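Local coordinates for GTP pyrophosphokinase (Streptococcus pneumoniae, PDB 2BE3), which probably transfers pyrophosphate from ATP to GTP or GDP, making the alarmones pppGpp and ppGpp, at residues L73-G78 with L140-I145. Residues are numbered along the deposited sequence; the frame is centred on the assembly and turned at random.
Sequences LQDIAG and LAEIQI
Asp75 sets its CB over one face of the Glu142 carboxylate, 3.7 Å from Glu142 CD and nearly equidistant from both oxygens. On the opposite face, Gln144 NE2 donates to Glu142 OE1 over 3.1 Å; the bond is almost straight at the hydrogen (173°) and lies in the Gln144 amide plane, yet it rises steeply from the carboxylate plane. The flat group is thus sandwiched between a methylene and an N-H. Glu142 reaches this place with CG anti to its backbone N (chi1 -174°) and an extended chain, while its CB also abuts Asp75 CB. The two acids bring Asp75 OD2 and Glu142 OE1 within 4.5 Å, a like-charge proximity probably eased by the salt bridges of Asp75 to Arg48, Lys50 and Lys58.

The first residues of strand 77-83 run parallel beside strand 137-147, within the mixed sheet of the RelA/SpoT synthetase fold, which is akin to that of nucleotidyltransferases. The evidence is one hydrogen bond between the segments, Glu142 N to Ala77 O at 2.9 Å, and a CA-H...O contact of Gly78 CA with Glu142 O at 3.4 Å. On the sheet face covered by helix 6-35, Ala77 CB meets Ala141 CB at 3.8 Å.

Ahead of the strand, 73-76 curls back over Leu140. Gln74 CG lies 4.1 Å from Leu140 CD1, their side chains crossing at a slant, and Gln74 NE2 donates a hydrogen bond to Gln106 OE1. A water donates to Leu140 O (2.6 Å) and to Leu73 O, and weakly accepts from Ile76 N.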
ATOM      1  N   LEU A  73       7.806  13.590  17.303  1.00 74.01           N
ATOM      2  CA  LEU A  73       8.354  13.837  15.982  1.00 75.01           C
ATOM      3  C   LEU A  73       7.360  13.494  14.865  1.00 75.23           C
ATOM      4  O   LEU A  73       7.071  12.329  14.610  1.00 76.50           O
ATOM      5  CB  LEU A  73       9.681  13.069  15.818  1.00 75.02           C
ATOM      6  CG  LEU A  73      10.647  13.535  14.732  1.00 77.02           C
ATOM      7  CD1 LEU A  73      10.736  15.051  14.719  1.00 80.56           C
ATOM      8  CD2 LEU A  73      12.015  12.884  14.842  1.00 76.01           C
ATOM      9  N   GLN A  74       6.863  14.505  14.169  1.00 75.24           N
ATOM     10  CA  GLN A  74       5.764  14.309  13.224  1.00 75.85           C
ATOM     11  C   GLN A  74       6.119  13.748  11.834  1.00 75.11           C
ATOM     12  O   GLN A  74       5.237  13.289  11.112  1.00 74.14           O
ATOM     13  CB  GLN A  74       4.975  15.607  13.082  1.00 75.90           C
ATOM     14  CG  GLN A  74       4.178  15.943  14.379  1.00 78.35           C
ATOM     15  CD  GLN A  74       3.353  17.235  14.261  1.00 78.88           C
ATOM     16  OE1 GLN A  74       3.779  18.220  13.621  1.00 84.79           O
ATOM     17  NE2 GLN A  74       2.166  17.228  14.864  1.00 80.09           N
ATOM     18  N   ASP A  75       7.394  13.750  11.472  1.00 74.13           N
ATOM     19  CA  ASP A  75       7.734  13.521  10.092  1.00 74.42           C
ATOM     20  C   ASP A  75       8.852  12.515   9.935  1.00 73.25           C
ATOM     21  O   ASP A  75       9.625  12.615   8.998  1.00 73.44           O
ATOM     22  CB  ASP A  75       8.113  14.848   9.424  1.00 75.21           C
ATOM     23  CG  ASP A  75       9.421  15.445   9.981  1.00 79.32           C
ATOM     24  OD1 ASP A  75       9.606  15.451  11.224  1.00 81.31           O
ATOM     25  OD2 ASP A  75      10.286  15.870   9.150  1.00 83.95           O
ATOM     26  N   ILE A  76       8.951  11.562  10.850  1.00 71.19           N
ATOM     27  CA  ILE A  76       9.756  10.383  10.575  1.00 69.60           C
ATOM     28  C   ILE A  76       9.336   9.753   9.238  1.00 69.19           C
ATOM     29  O   ILE A  76      10.190   9.419   8.417  1.00 70.21           O
ATOM     30  CB  ILE A  76       9.736   9.380  11.744  1.00 69.46           C
ATOM     31  CG1 ILE A  76      10.285  10.051  13.017  1.00 67.80           C
ATOM     32  CG2 ILE A  76      10.595   8.186  11.398  1.00 68.79           C
ATOM     33  CD1 ILE A  76       9.890   9.365  14.319  1.00 67.38           C
ATOM     34  N   ALA A  77       8.033   9.614   9.004  1.00 68.38           N
ATOM     35  CA  ALA A  77       7.507   9.320   7.668  1.00 68.07           C
ATOM     36  C   ALA A  77       7.096  10.669   7.027  1.00 67.95           C
ATOM     37  O   ALA A  77       6.383  11.479   7.649  1.00 67.53           O
ATOM     38  CB  ALA A  77       6.343   8.369   7.765  1.00 67.94           C
ATOM     39  N   GLY A  78       7.648  10.968   5.856  1.00 67.80           N
ATOM     40  CA  GLY A  78       7.412  12.244   5.187  1.00 68.26           C
ATOM     41  C   GLY A  78       7.004  11.966   3.757  1.00 69.41           C
ATOM     42  O   GLY A  78       7.643  11.166   3.085  1.00 70.54           O
ATOM     43  N   LEU A 140       2.824   8.543  13.312  1.00 70.44           N
ATOM     44  CA  LEU A 140       2.628   9.834  12.669  1.00 69.10           C
ATOM     45  C   LEU A 140       3.331   9.911  11.302  1.00 68.80           C
ATOM     46  O   LEU A 140       4.548   9.602  11.177  1.00 69.58           O
ATOM     47  CB  LEU A 140       3.048  11.015  13.575  1.00 67.34           C
ATOM     48  CG  LEU A 140       2.301  11.177  14.914  1.00 66.87           C
ATOM     49  CD1 LEU A 140       2.960  12.262  15.773  1.00 63.98           C
ATOM     50  CD2 LEU A 140       0.839  11.445  14.738  1.00 63.35           C
ATOM     51  N   ALA A 141       2.599  10.385  10.291  1.00 68.20           N
ATOM     52  CA  ALA A 141       3.244  10.753   9.000  1.00 68.74           C
ATOM     53  C   ALA A 141       2.930  12.214   8.645  1.00 69.49           C
ATOM     54  O   ALA A 141       1.853  12.735   8.974  1.00 69.90           O
ATOM     55  CB  ALA A 141       2.806   9.817   7.896  1.00 67.55           C
ATOM     56  N   GLU A 142       3.874  12.892   8.013  1.00 69.59           N
ATOM     57  CA  GLU A 142       3.646  14.250   7.581  1.00 70.45           C
ATOM     58  C   GLU A 142       3.545  14.291   6.050  1.00 70.87           C
ATOM     59  O   GLU A 142       4.491  13.887   5.358  1.00 71.36           O
ATOM     60  CB  GLU A 142       4.764  15.127   8.080  1.00 70.92           C
ATOM     61  CG  GLU A 142       4.592  16.612   7.832  1.00 74.32           C
ATOM     62  CD  GLU A 142       5.937  17.296   7.662  1.00 80.18           C
ATOM     63  OE1 GLU A 142       6.707  16.922   6.706  1.00 79.77           O
ATOM     64  OE2 GLU A 142       6.228  18.186   8.500  1.00 79.21           O
ATOM     65  N   ILE A 143       2.379  14.686   5.527  1.00 70.88           N
ATOM     66  CA  ILE A 143       2.217  14.901   4.098  1.00 71.28           C
ATOM     67  C   ILE A 143       2.294  16.400   3.802  1.00 71.67           C
ATOM     68  O   ILE A 143       1.470  17.183   4.290  1.00 71.95           O
ATOM     69  CB  ILE A 143       0.891  14.335   3.560  1.00 72.17           C
ATOM     70  CG1 ILE A 143       0.740  12.842   3.938  1.00 70.64           C
ATOM     71  CG2 ILE A 143       0.799  14.578   2.022  1.00 70.95           C
ATOM     72  CD1 ILE A 143      -0.663  12.297   3.754  1.00 70.25           C
ATOM     73  N   GLN A 144       3.303  16.803   3.034  1.00 71.25           N
ATOM     74  CA  GLN A 144       3.401  18.180   2.580  1.00 71.49           C
ATOM     75  C   GLN A 144       2.872  18.356   1.157  1.00 71.47           C
ATOM     76  O   GLN A 144       3.046  17.479   0.295  1.00 71.61           O
ATOM     77  CB  GLN A 144       4.838  18.635   2.666  1.00 72.29           C
ATOM     78  CG  GLN A 144       5.243  18.949   4.086  1.00 73.59           C
ATOM     79  CD  GLN A 144       6.508  19.729   4.123  1.00 77.13           C
ATOM     80  OE1 GLN A 144       6.655  20.706   3.404  1.00 79.82           O
ATOM     81  NE2 GLN A 144       7.450  19.294   4.934  1.00 77.80           N
ATOM     82  N   ILE A 145       2.203  19.468   0.905  1.00 70.96           N
ATOM     83  CA  ILE A 145       1.654  19.690  -0.409  1.00 71.41           C
ATOM     84  C   ILE A 145       2.257  20.963  -0.947  1.00 71.68           C
ATOM     85  O   ILE A 145       2.211  21.990  -0.294  1.00 72.71           O
ATOM     86  CB  ILE A 145       0.087  19.751  -0.395  1.00 71.66           C
ATOM     87  CG1 ILE A 145      -0.483  18.452   0.155  1.00 71.38           C
ATOM     88  CG2 ILE A 145      -0.452  19.845  -1.828  1.00 70.19           C
ATOM     89  CD1 ILE A 145      -1.655  18.652   0.952  1.00 74.01           C
TER
HETATM   90  O   HOH W   1       6.498  10.489  12.601  1.00 39.17           O